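Local structure of beta-hexosaminidase Amuc_2018 (Akkermansia muciniphila, 6JEB) at residues 306-311 and 330-335; 320-325 and 394-399; 348-353 and 376-381. The protein hydrolyses terminal non-reducing N-acetyl-hexosamine residues from N-acetyl-beta-D-hexosaminides, among them chitobiose and N-glycans without terminal branches. All blocks are in the same frame, centred on the assembly; numbering follows the deposited sequence.

Contact 1. Residues 306-311 and 330-335; sequences FWYEGN and LQSIEK. With ACM (acetamide), chain C.
The Y308 ring turns one edge to S332 across the contact. OG of S332 lies near the ring plane, 3.4 Å from CE2 of Y308. Over one ring face of Y308 sits the backbone N of G310, 3.6 Å above the plane, so the chain turns back over the ring at G310. The ring reaches the helix because CG of Y308 stands anti to its own backbone N (chi1 -174°). OH of Y308 then lies 3.6 Å from CB of K335. These touches are van der Waals contacts, and no hydrogen bond joins the two segments. OG of S332 bonds to the carbonyl O of Q328, just ahead of the helix. Beyond CB, the K335 chain leads away from Y308. The neighbouring W307 belongs to the acetamide pocket. Methyl C2 of the acetamide sits over one face of the W307 indole, 3.4 Å from CD2 of W307. NE1 of W307 is bonded to E187. The contact lies at the C-terminal end of barrel strand 303-307. It packs the loop there against helix 329-339, with Y308 also touching V321 and S332 touching A323 of strand 320-323.

Contact 2. Residues 320-325 and 394-399; sequences TVYAWR and GVHAPV. With ACM (acetamide), chain C.
Y322 and H396 swing toward each other from two strands of the barrel. In H396, chi1 of -162° carries CG away from the backbone N, while CG of Y322 is anti to its own carbonyl carbon (chi1 -68°). An edge of the tyrosine ring points at the imidazole face in a T-shaped pair, with ring centroids of Y322 and H396 4.8 Å apart and planes at 69°. CE2 of Y322 does the touching, 3.4 Å from CD2 of H396 and over the centre of the imidazole. The polar ends are held by other residues. OH of Y322 bonds to Q305, NE2 of H396 to H125 and ND1 of H396 to W92, which should fix the imidazole against rotation. Two residues on, W324 forms part of the substrate site. Its indole is sandwiched: CG of R325 lies 3.4 Å above one face, and the acetamide lies over the opposite face. The ligand O is 3.3 Å from CZ3 of W324. The Y322–H396 pair is buried inside the parallel barrel. Strand 342-345 runs between 320-323 and 392-399 in the sheet, and its I344 touches both side chains. W92 of strand 92-97 also packs against Y322.

Contact 3. Residues 348-353 and 376-381; sequences SEYCYL and YDLDPA. With ACM (acetamide), chain C.
L378 splits its two methyls between an aromatic face and a sulfur. CD1 of L378 sits over one face of the Y350 ring in a CH-pi contact, 4.1 Å from the Y350 centroid and 22° off the ring normal. The other branch, CD2 of L378, reaches SG of C351 at 3.7 Å. With chi1 at 176°, the leucine side chain extends away from its backbone N, and the methyls part toward these partners. CB of L378 lies 3.7 Å from CD2 of Y350. The two loops share no direct hydrogen bond. In one of the two conformers of D377, two waters link it to Y350. Water 2 lies 2.7 Å from OH of Y350 and donates to OD2 of D377. Water 1 donates to the same OD2, but its bond to the tyrosine hydroxyl is weak. The loop 348-353 follows strand 342-345 and carries Y352 to the ligand. OH of Y352 donates to the acetamide O at 2.7 Å, with that O in the plane of the tyrosine ring. Loops that follow the C-terminal ends of barrel strands, like 348-353, shape the substrate site of family 20 hexosaminidases, where this carbonyl probably stands for that of the substrate's 2-acetamido group.

How the contacts relate
Of these segments, 306-311 comes first, on strand 303-307 and the loop beyond it, followed by strand 320-323. Contact 1 closes a short loop when helix 329-339 comes back to 306-311. Contact 2 opens inside that loop and closes only at strand 392-399, so the two cross. Contact 3 follows contact 1 in series and is nested within the long loop of contact 2. Backbone bonds between F306 or Y308 and Y322 tie contacts 1 and 2 as neighbouring strands. Backbone hydrogen bonds of S348 with W324 and of L353 with P398 join contact 3 to contact 2. Together they connect barrel strands, an outer helix and two loops, and all three reach the acetamide.

Contact 1. Residues 306-311 and 330-335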
loop_
_atom_site.group_PDB
_atom_site.type_symbol
_atom_site.label_atom_id
_atom_site.label_comp_id
_atom_site.label_asym_id
_atom_site.label_seq_id
_atom_site.Cartn_x
_atom_site.Cartn_y
_atom_site.Cartn_z
ATOM N N PHE A 306 -6.764 8.812 -5.090
ATOM C CA PHE A 306 -7.915 8.040 -5.550
ATOM C C PHE A 306 -7.449 6.777 -6.256
ATOM O O PHE A 306 -6.391 6.764 -6.889
ATOM C CB PHE A 306 -8.749 8.828 -6.572
ATOM C CG PHE A 306 -9.092 10.223 -6.134
ATOM C CD1 PHE A 306 -8.206 11.273 -6.360
ATOM C CD2 PHE A 306 -10.309 10.494 -5.523
ATOM C CE1 PHE A 306 -8.521 12.564 -5.963
ATOM C CE2 PHE A 306 -10.624 11.785 -5.125
ATOM C CZ PHE A 306 -9.729 12.818 -5.351
ATOM N N TRP A 307 -8.272 5.724 -6.185
ATOM C CA TRP A 307 -8.152 4.620 -7.135
ATOM C C TRP A 307 -8.608 5.118 -8.500
ATOM O O TRP A 307 -9.726 5.627 -8.634
ATOM C CB TRP A 307 -9.020 3.430 -6.708
ATOM C CG TRP A 307 -8.672 2.842 -5.367
ATOM C CD1 TRP A 307 -9.430 2.894 -4.229
ATOM C CD2 TRP A 307 -7.480 2.115 -5.022
ATOM N NE1 TRP A 307 -8.784 2.252 -3.195
ATOM C CE2 TRP A 307 -7.585 1.764 -3.656
ATOM C CE3 TRP A 307 -6.344 1.717 -5.737
ATOM C CZ2 TRP A 307 -6.597 1.042 -2.992
ATOM C CZ3 TRP A 307 -5.356 0.996 -5.075
ATOM C CH2 TRP A 307 -5.491 0.667 -3.714
ATOM N N TYR A 308 -7.752 4.991 -9.512
ATOM C CA TYR A 308 -8.120 5.443 -10.850
ATOM C C TYR A 308 -9.191 4.532 -11.438
ATOM O O TYR A 308 -9.019 3.311 -11.485
ATOM C CB TYR A 308 -6.891 5.423 -11.755
ATOM C CG TYR A 308 -7.154 6.002 -13.122
ATOM C CD1 TYR A 308 -7.615 7.304 -13.267
ATOM C CD2 TYR A 308 -6.936 5.251 -14.270
ATOM C CE1 TYR A 308 -7.851 7.851 -14.528
ATOM C CE2 TYR A 308 -7.174 5.786 -15.538
ATOM C CZ TYR A 308 -7.631 7.086 -15.656
ATOM O OH TYR A 308 -7.867 7.636 -16.899
ATOM N N GLU A 309 -10.297 5.123 -11.896
ATOM C CA GLU A 309 -11.422 4.347 -12.410
ATOM C C GLU A 309 -11.639 4.521 -13.912
ATOM O O GLU A 309 -12.709 4.182 -14.423
ATOM C CB GLU A 309 -12.701 4.611 -11.607
ATOM C CG GLU A 309 -12.672 3.961 -10.220
ATOM C CD GLU A 309 -12.715 2.441 -10.285
ATOM O OE1 GLU A 309 -13.810 1.862 -10.166
ATOM O OE2 GLU A 309 -11.652 1.812 -10.465
ATOM N N GLY A 310 -10.637 5.027 -14.629
ATOM C CA GLY A 310 -10.674 5.040 -16.074
ATOM C C GLY A 310 -11.291 6.267 -16.710
ATOM O O GLY A 310 -11.339 6.341 -17.945
ATOM N N ASN A 311 -11.767 7.227 -15.924
ATOM C CA ASN A 311 -12.327 8.473 -16.447
ATOM C C ASN A 311 -11.509 9.613 -15.848
ATOM O O ASN A 311 -11.825 10.119 -14.769
ATOM C CB ASN A 311 -13.809 8.614 -16.107
ATOM C CG ASN A 311 -14.419 9.871 -16.711
ATOM O OD1 ASN A 311 -13.778 10.561 -17.504
ATOM N ND2 ASN A 311 -15.656 10.176 -16.340
ATOM N N LEU A 330 -1.251 0.802 -19.670
ATOM C CA LEU A 330 -0.725 1.722 -20.676
ATOM C C LEU A 330 -1.682 2.880 -20.923
ATOM O O LEU A 330 -1.260 4.042 -20.982
ATOM C CB LEU A 330 -0.444 0.969 -21.974
ATOM C CG LEU A 330 0.650 -0.087 -21.847
ATOM C CD1 LEU A 330 0.643 -1.013 -23.052
ATOM C CD2 LEU A 330 1.996 0.598 -21.703
ATOM N N GLN A 331 -2.974 2.584 -21.060
ATOM C CA GLN A 331 -3.952 3.645 -21.262
ATOM C C GLN A 331 -3.980 4.599 -20.075
ATOM O O GLN A 331 -4.112 5.816 -20.251
ATOM C CB GLN A 331 -5.336 3.040 -21.511
ATOM C CG GLN A 331 -5.382 2.020 -22.647
ATOM C CD GLN A 331 -5.112 0.590 -22.185
ATOM O OE1 GLN A 331 -4.124 0.312 -21.495
ATOM N NE2 GLN A 331 -6.001 -0.326 -22.563
ATOM N N SER A 332 -3.837 4.068 -18.857
ATOM C CA SER A 332 -3.844 4.919 -17.673
ATOM C C SER A 332 -2.645 5.856 -17.654
ATOM O O SER A 332 -2.778 7.035 -17.308
ATOM C CB SER A 332 -3.873 4.059 -16.412
ATOM O OG SER A 332 -5.043 3.260 -16.379
ATOM N N ILE A 333 -1.464 5.349 -18.013
ATOM C CA ILE A 333 -0.280 6.202 -18.074
ATOM C C ILE A 333 -0.511 7.352 -19.044
ATOM O O ILE A 333 -0.240 8.520 -18.734
ATOM C CB ILE A 333 0.964 5.374 -18.446
ATOM C CG1 ILE A 333 1.272 4.347 -17.350
ATOM C CG2 ILE A 333 2.164 6.286 -18.681
ATOM C CD1 ILE A 333 2.321 3.329 -17.750
ATOM N N GLU A 334 -1.062 7.037 -20.217
ATOM C CA GLU A 334 -1.257 8.045 -21.254
ATOM C C GLU A 334 -2.333 9.049 -20.857
ATOM O O GLU A 334 -2.154 10.264 -21.017
ATOM C CB GLU A 334 -1.619 7.360 -22.573
ATOM C CG GLU A 334 -2.177 8.291 -23.633
ATOM C CD GLU A 334 -2.587 7.550 -24.887
ATOM O OE1 GLU A 334 -1.716 6.910 -25.511
ATOM O OE2 GLU A 334 -3.785 7.593 -25.242
ATOM N N LYS A 335 -3.463 8.561 -20.334
ATOM C CA LYS A 335 -4.567 9.458 -20.002
ATOM C C LYS A 335 -4.241 10.343 -18.803
ATOM O O LYS A 335 -4.638 11.512 -18.765
ATOM C CB LYS A 335 -5.851 8.662 -19.752
ATOM C CG LYS A 335 -6.398 7.936 -20.970
ATOM C CD LYS A 335 -6.739 8.894 -22.098
ATOM C CE LYS A 335 -7.107 8.132 -23.365
ATOM N NZ LYS A 335 -6.471 8.711 -24.582
HETATM C C1 ACM C . -9.876 -2.045 -5.909
HETATM O O ACM C . -9.311 -3.034 -6.252
HETATM N N ACM C . -11.254 -2.141 -5.546
HETATM C C2 ACM C . -9.215 -0.679 -5.843
#

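Contact 2. Residues 320-325 and 394-399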
loop_
_atom_site.group_PDB
_atom_site.type_symbol
_atom_site.label_atom_id
_atom_site.label_comp_id
_atom_site.label_asym_id
_atom_site.label_seq_id
_atom_site.Cartn_x
_atom_site.Cartn_y
_atom_site.Cartn_z
ATOM N N THR A 320 -3.150 12.784 -7.434
ATOM C CA THR A 320 -2.537 11.479 -7.661
ATOM C C THR A 320 -3.603 10.390 -7.677
ATOM O O THR A 320 -4.476 10.345 -6.797
ATOM C CB THR A 320 -1.492 11.175 -6.580
ATOM O OG1 THR A 320 -0.391 12.078 -6.724
ATOM C CG2 THR A 320 -0.973 9.746 -6.704
ATOM N N VAL A 321 -3.516 9.506 -8.673
ATOM C CA VAL A 321 -4.408 8.363 -8.802
ATOM C C VAL A 321 -3.578 7.089 -8.902
ATOM O O VAL A 321 -2.413 7.115 -9.313
ATOM C CB VAL A 321 -5.360 8.505 -10.012
ATOM C CG1 VAL A 321 -6.209 9.778 -9.887
ATOM C CG2 VAL A 321 -4.585 8.489 -11.325
ATOM N N TYR A 322 -4.187 5.967 -8.514
ATOM C CA TYR A 322 -3.549 4.654 -8.544
ATOM C C TYR A 322 -4.143 3.846 -9.691
ATOM O O TYR A 322 -5.342 3.543 -9.682
ATOM C CB TYR A 322 -3.810 3.888 -7.248
ATOM C CG TYR A 322 -3.165 4.425 -5.994
ATOM C CD1 TYR A 322 -3.577 5.624 -5.419
ATOM C CD2 TYR A 322 -2.179 3.698 -5.343
ATOM C CE1 TYR A 322 -2.995 6.090 -4.245
ATOM C CE2 TYR A 322 -1.604 4.154 -4.169
ATOM C CZ TYR A 322 -2.017 5.343 -3.623
ATOM O OH TYR A 322 -1.434 5.772 -2.456
ATOM N N ALA A 323 -3.305 3.465 -10.653
ATOM C CA ALA A 323 -3.744 2.583 -11.727
ATOM C C ALA A 323 -3.784 1.152 -11.213
ATOM O O ALA A 323 -2.799 0.659 -10.659
ATOM C CB ALA A 323 -2.782 2.681 -12.913
ATOM N N TRP A 324 -4.924 0.492 -11.374
ATOM C CA TRP A 324 -5.069 -0.864 -10.854
ATOM C C TRP A 324 -5.812 -1.822 -11.771
ATOM O O TRP A 324 -5.518 -3.022 -11.739
ATOM C CB TRP A 324 -5.768 -0.849 -9.486
ATOM C CG TRP A 324 -7.227 -0.455 -9.513
ATOM C CD1 TRP A 324 -7.740 0.814 -9.514
ATOM C CD2 TRP A 324 -8.356 -1.343 -9.500
ATOM N NE1 TRP A 324 -9.116 0.766 -9.511
ATOM C CE2 TRP A 324 -9.518 -0.545 -9.503
ATOM C CE3 TRP A 324 -8.495 -2.737 -9.500
ATOM C CZ2 TRP A 324 -10.802 -1.094 -9.489
ATOM C CZ3 TRP A 324 -9.767 -3.278 -9.485
ATOM C CH2 TRP A 324 -10.905 -2.457 -9.482
ATOM N N ARG A 325 -6.748 -1.356 -12.590
ATOM C CA ARG A 325 -7.599 -2.273 -13.325
ATOM C C ARG A 325 -6.815 -3.054 -14.365
ATOM O O ARG A 325 -5.932 -2.515 -15.042
ATOM C CB ARG A 325 -8.753 -1.516 -13.966
ATOM C CG ARG A 325 -9.764 -1.093 -12.922
ATOM C CD ARG A 325 -11.022 -0.571 -13.526
ATOM N NE ARG A 325 -12.049 -0.297 -12.519
ATOM C CZ ARG A 325 -13.015 -1.149 -12.178
ATOM N NH1 ARG A 325 -13.095 -2.339 -12.758
ATOM N NH2 ARG A 325 -13.917 -0.802 -11.272
ATOM N N GLY A 394 5.687 5.937 -8.545
ATOM C CA GLY A 394 6.235 4.704 -8.019
ATOM C C GLY A 394 5.235 3.559 -8.110
ATOM O O GLY A 394 4.395 3.517 -9.008
ATOM N N VAL A 395 5.365 2.636 -7.167
ATOM C CA VAL A 395 4.694 1.345 -7.222
ATOM C C VAL A 395 4.037 1.084 -5.877
ATOM O O VAL A 395 4.470 1.605 -4.847
ATOM C CB VAL A 395 5.701 0.226 -7.582
ATOM C CG1 VAL A 395 6.667 -0.039 -6.422
ATOM C CG2 VAL A 395 4.986 -1.037 -8.017
ATOM N N HIS A 396 2.985 0.266 -5.889
ATOM C CA HIS A 396 2.159 0.087 -4.699
ATOM C C HIS A 396 1.457 -1.257 -4.809
ATOM O O HIS A 396 0.779 -1.517 -5.807
ATOM C CB HIS A 396 1.128 1.219 -4.669
ATOM C CG HIS A 396 0.470 1.446 -3.342
ATOM N ND1 HIS A 396 1.072 2.158 -2.325
ATOM C CD2 HIS A 396 -0.769 1.119 -2.894
ATOM C CE1 HIS A 396 0.242 2.242 -1.300
ATOM N NE2 HIS A 396 -0.883 1.619 -1.619
ATOM N N ALA A 397 1.602 -2.103 -3.794
ATOM C CA ALA A 397 1.013 -3.443 -3.831
ATOM C C ALA A 397 -0.009 -3.621 -2.719
ATOM O O ALA A 397 0.374 -3.687 -1.536
ATOM C CB ALA A 397 2.103 -4.508 -3.715
ATOM N N PRO A 398 -1.298 -3.712 -3.037
ATOM C CA PRO A 398 -2.304 -3.983 -1.998
ATOM C C PRO A 398 -2.369 -5.459 -1.641
ATOM O O PRO A 398 -2.327 -6.338 -2.510
ATOM C CB PRO A 398 -3.624 -3.547 -2.657
ATOM C CG PRO A 398 -3.236 -2.813 -3.920
ATOM C CD PRO A 398 -1.905 -3.347 -4.326
ATOM N N VAL A 399 -2.510 -5.726 -0.340
ATOM C CA VAL A 399 -2.751 -7.086 0.127
ATOM C C VAL A 399 -4.188 -7.163 0.638
ATOM O O VAL A 399 -4.437 -7.195 1.852
ATOM C CB VAL A 399 -1.720 -7.545 1.177
ATOM C CG1 VAL A 399 -1.711 -9.072 1.261
ATOM C CG2 VAL A 399 -0.313 -7.030 0.840
HETATM C C1 ACM C . -9.876 -2.045 -5.909
HETATM O O ACM C . -9.311 -3.034 -6.252
HETATM N N ACM C . -11.254 -2.141 -5.546
HETATM C C2 ACM C . -9.215 -0.679 -5.843
#

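Contact 3. Residues 348-353 and 376-381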
loop_
_atom_site.group_PDB
_atom_site.type_symbol
_atom_site.label_atom_id
_atom_site.label_comp_id
_atom_site.label_asym_id
_atom_site.label_seq_id
_atom_site.Cartn_x
_atom_site.Cartn_y
_atom_site.Cartn_z
ATOM N N SER A 348 -3.251 -4.621 -11.074
ATOM C CA SER A 348 -3.644 -5.884 -10.464
ATOM C C SER A 348 -3.021 -7.086 -11.158
ATOM O O SER A 348 -3.026 -8.182 -10.591
ATOM C CB SER A 348 -5.167 -6.002 -10.433
ATOM O OG SER A 348 -5.704 -6.041 -11.742
ATOM N N GLU A 349 -2.480 -6.909 -12.365
ATOM C CA GLU A 349 -1.777 -7.987 -13.053
ATOM C C GLU A 349 -0.469 -8.352 -12.359
ATOM O O GLU A 349 0.024 -9.473 -12.535
ATOM C CB GLU A 349 -1.512 -7.582 -14.510
ATOM C CG GLU A 349 -0.885 -8.656 -15.400
ATOM C CD GLU A 349 -0.866 -8.272 -16.877
ATOM O OE1 GLU A 349 -1.768 -7.521 -17.302
ATOM O OE2 GLU A 349 0.042 -8.721 -17.617
ATOM N N TYR A 350 0.099 -7.432 -11.573
ATOM C CA TYR A 350 1.413 -7.616 -10.967
ATOM C C TYR A 350 1.419 -7.373 -9.465
ATOM O O TYR A 350 2.278 -7.911 -8.752
ATOM C CB TYR A 350 2.414 -6.623 -11.570
ATOM C CG TYR A 350 2.644 -6.776 -13.048
ATOM C CD1 TYR A 350 1.862 -6.088 -13.966
ATOM C CD2 TYR A 350 3.651 -7.604 -13.530
ATOM C CE1 TYR A 350 2.066 -6.222 -15.322
ATOM C CE2 TYR A 350 3.870 -7.742 -14.894
ATOM C CZ TYR A 350 3.073 -7.049 -15.782
ATOM O OH TYR A 350 3.276 -7.183 -17.135
ATOM N N CYS A 351 0.497 -6.538 -8.976
ATOM C CA CYS A 351 0.639 -5.921 -7.662
ATOM C C CYS A 351 -0.428 -6.323 -6.669
ATOM O O CYS A 351 -0.330 -5.935 -5.496
ATOM C CB CYS A 351 0.597 -4.390 -7.779
ATOM S SG CYS A 351 1.863 -3.694 -8.846
ATOM N N TYR A 352 -1.450 -7.061 -7.097
ATOM C CA TYR A 352 -2.541 -7.458 -6.211
ATOM C C TYR A 352 -2.111 -8.742 -5.512
ATOM O O TYR A 352 -2.239 -9.840 -6.061
ATOM C CB TYR A 352 -3.846 -7.584 -6.997
ATOM C CG TYR A 352 -4.626 -6.287 -7.008
ATOM C CD1 TYR A 352 -3.966 -5.058 -7.091
ATOM C CD2 TYR A 352 -6.018 -6.281 -6.928
ATOM C CE1 TYR A 352 -4.668 -3.860 -7.085
ATOM C CE2 TYR A 352 -6.730 -5.089 -6.925
ATOM C CZ TYR A 352 -6.047 -3.881 -6.995
ATOM O OH TYR A 352 -6.747 -2.698 -6.963
ATOM N N LEU A 353 -1.587 -8.602 -4.293
ATOM C CA LEU A 353 -0.982 -9.737 -3.611
ATOM C C LEU A 353 -2.001 -10.597 -2.878
ATOM O O LEU A 353 -1.614 -11.596 -2.254
ATOM C CB LEU A 353 0.152 -9.277 -2.689
ATOM C CG LEU A 353 1.224 -8.456 -3.421
ATOM C CD1 LEU A 353 2.407 -8.146 -2.509
ATOM C CD2 LEU A 353 1.692 -9.150 -4.721
ATOM N N TYR A 376 7.906 -10.057 -10.700
ATOM C CA TYR A 376 9.202 -9.464 -11.006
ATOM C C TYR A 376 9.261 -8.878 -12.416
ATOM O O TYR A 376 10.103 -8.010 -12.684
ATOM C CB TYR A 376 10.346 -10.469 -10.767
ATOM C CG TYR A 376 11.662 -9.736 -10.751
ATOM C CD1 TYR A 376 12.083 -9.082 -9.604
ATOM C CD2 TYR A 376 12.436 -9.618 -11.901
ATOM C CE1 TYR A 376 13.242 -8.342 -9.587
ATOM C CE2 TYR A 376 13.603 -8.885 -11.896
ATOM C CZ TYR A 376 14.005 -8.249 -10.734
ATOM O OH TYR A 376 15.163 -7.508 -10.725
ATOM N N ASP A 377 8.379 -9.314 -13.317
ATOM C CA ASP A 377 8.390 -8.744 -14.656
ATOM C C ASP A 377 7.901 -7.298 -14.691
ATOM O O ASP A 377 7.996 -6.665 -15.745
ATOM C CB ASP A 377 7.573 -9.620 -15.608
ATOM C CG ASP A 377 7.950 -9.407 -17.062
ATOM O OD1 ASP A 377 9.157 -9.469 -17.385
ATOM O OD2 ASP A 377 7.040 -9.178 -17.884
ATOM N N LEU A 378 7.409 -6.761 -13.576
ATOM C CA LEU A 378 6.860 -5.408 -13.563
ATOM C C LEU A 378 7.953 -4.359 -13.747
ATOM O O LEU A 378 8.900 -4.288 -12.956
ATOM C CB LEU A 378 6.130 -5.151 -12.250
ATOM C CG LEU A 378 5.607 -3.721 -12.089
ATOM C CD1 LEU A 378 4.529 -3.421 -13.133
ATOM C CD2 LEU A 378 5.076 -3.514 -10.677
ATOM N N ASP A 379 7.804 -3.543 -14.788
ATOM C CA ASP A 379 8.457 -2.244 -14.900
ATOM C C ASP A 379 7.340 -1.228 -14.717
ATOM O O ASP A 379 6.425 -1.178 -15.555
ATOM C CB ASP A 379 9.086 -2.097 -16.290
ATOM C CG ASP A 379 9.581 -0.678 -16.586
ATOM O OD1 ASP A 379 9.624 0.171 -15.669
ATOM O OD2 ASP A 379 9.932 -0.410 -17.761
ATOM N N PRO A 380 7.333 -0.436 -13.634
ATOM C CA PRO A 380 6.208 0.492 -13.414
ATOM C C PRO A 380 5.947 1.426 -14.575
ATOM O O PRO A 380 4.801 1.859 -14.763
ATOM C CB PRO A 380 6.630 1.254 -12.150
ATOM C CG PRO A 380 7.500 0.282 -11.419
ATOM C CD PRO A 380 8.290 -0.404 -12.510
ATOM N N ALA A 381 6.972 1.735 -15.373
ATOM C CA ALA A 381 6.831 2.605 -16.532
ATOM C C ALA A 381 6.440 1.855 -17.795
ATOM O O ALA A 381 6.176 2.498 -18.816
ATOM C CB ALA A 381 8.136 3.364 -16.787
HETATM C C1 ACM C . -9.876 -2.045 -5.909
HETATM O O ACM C . -9.311 -3.034 -6.252
HETATM N N ACM C . -11.254 -2.141 -5.546
HETATM C C2 ACM C . -9.215 -0.679 -5.843
HETATM O O HOH W 1 4.640 -10.189 -17.795
HETATM O O HOH W 2 5.801 -6.586 -17.927
#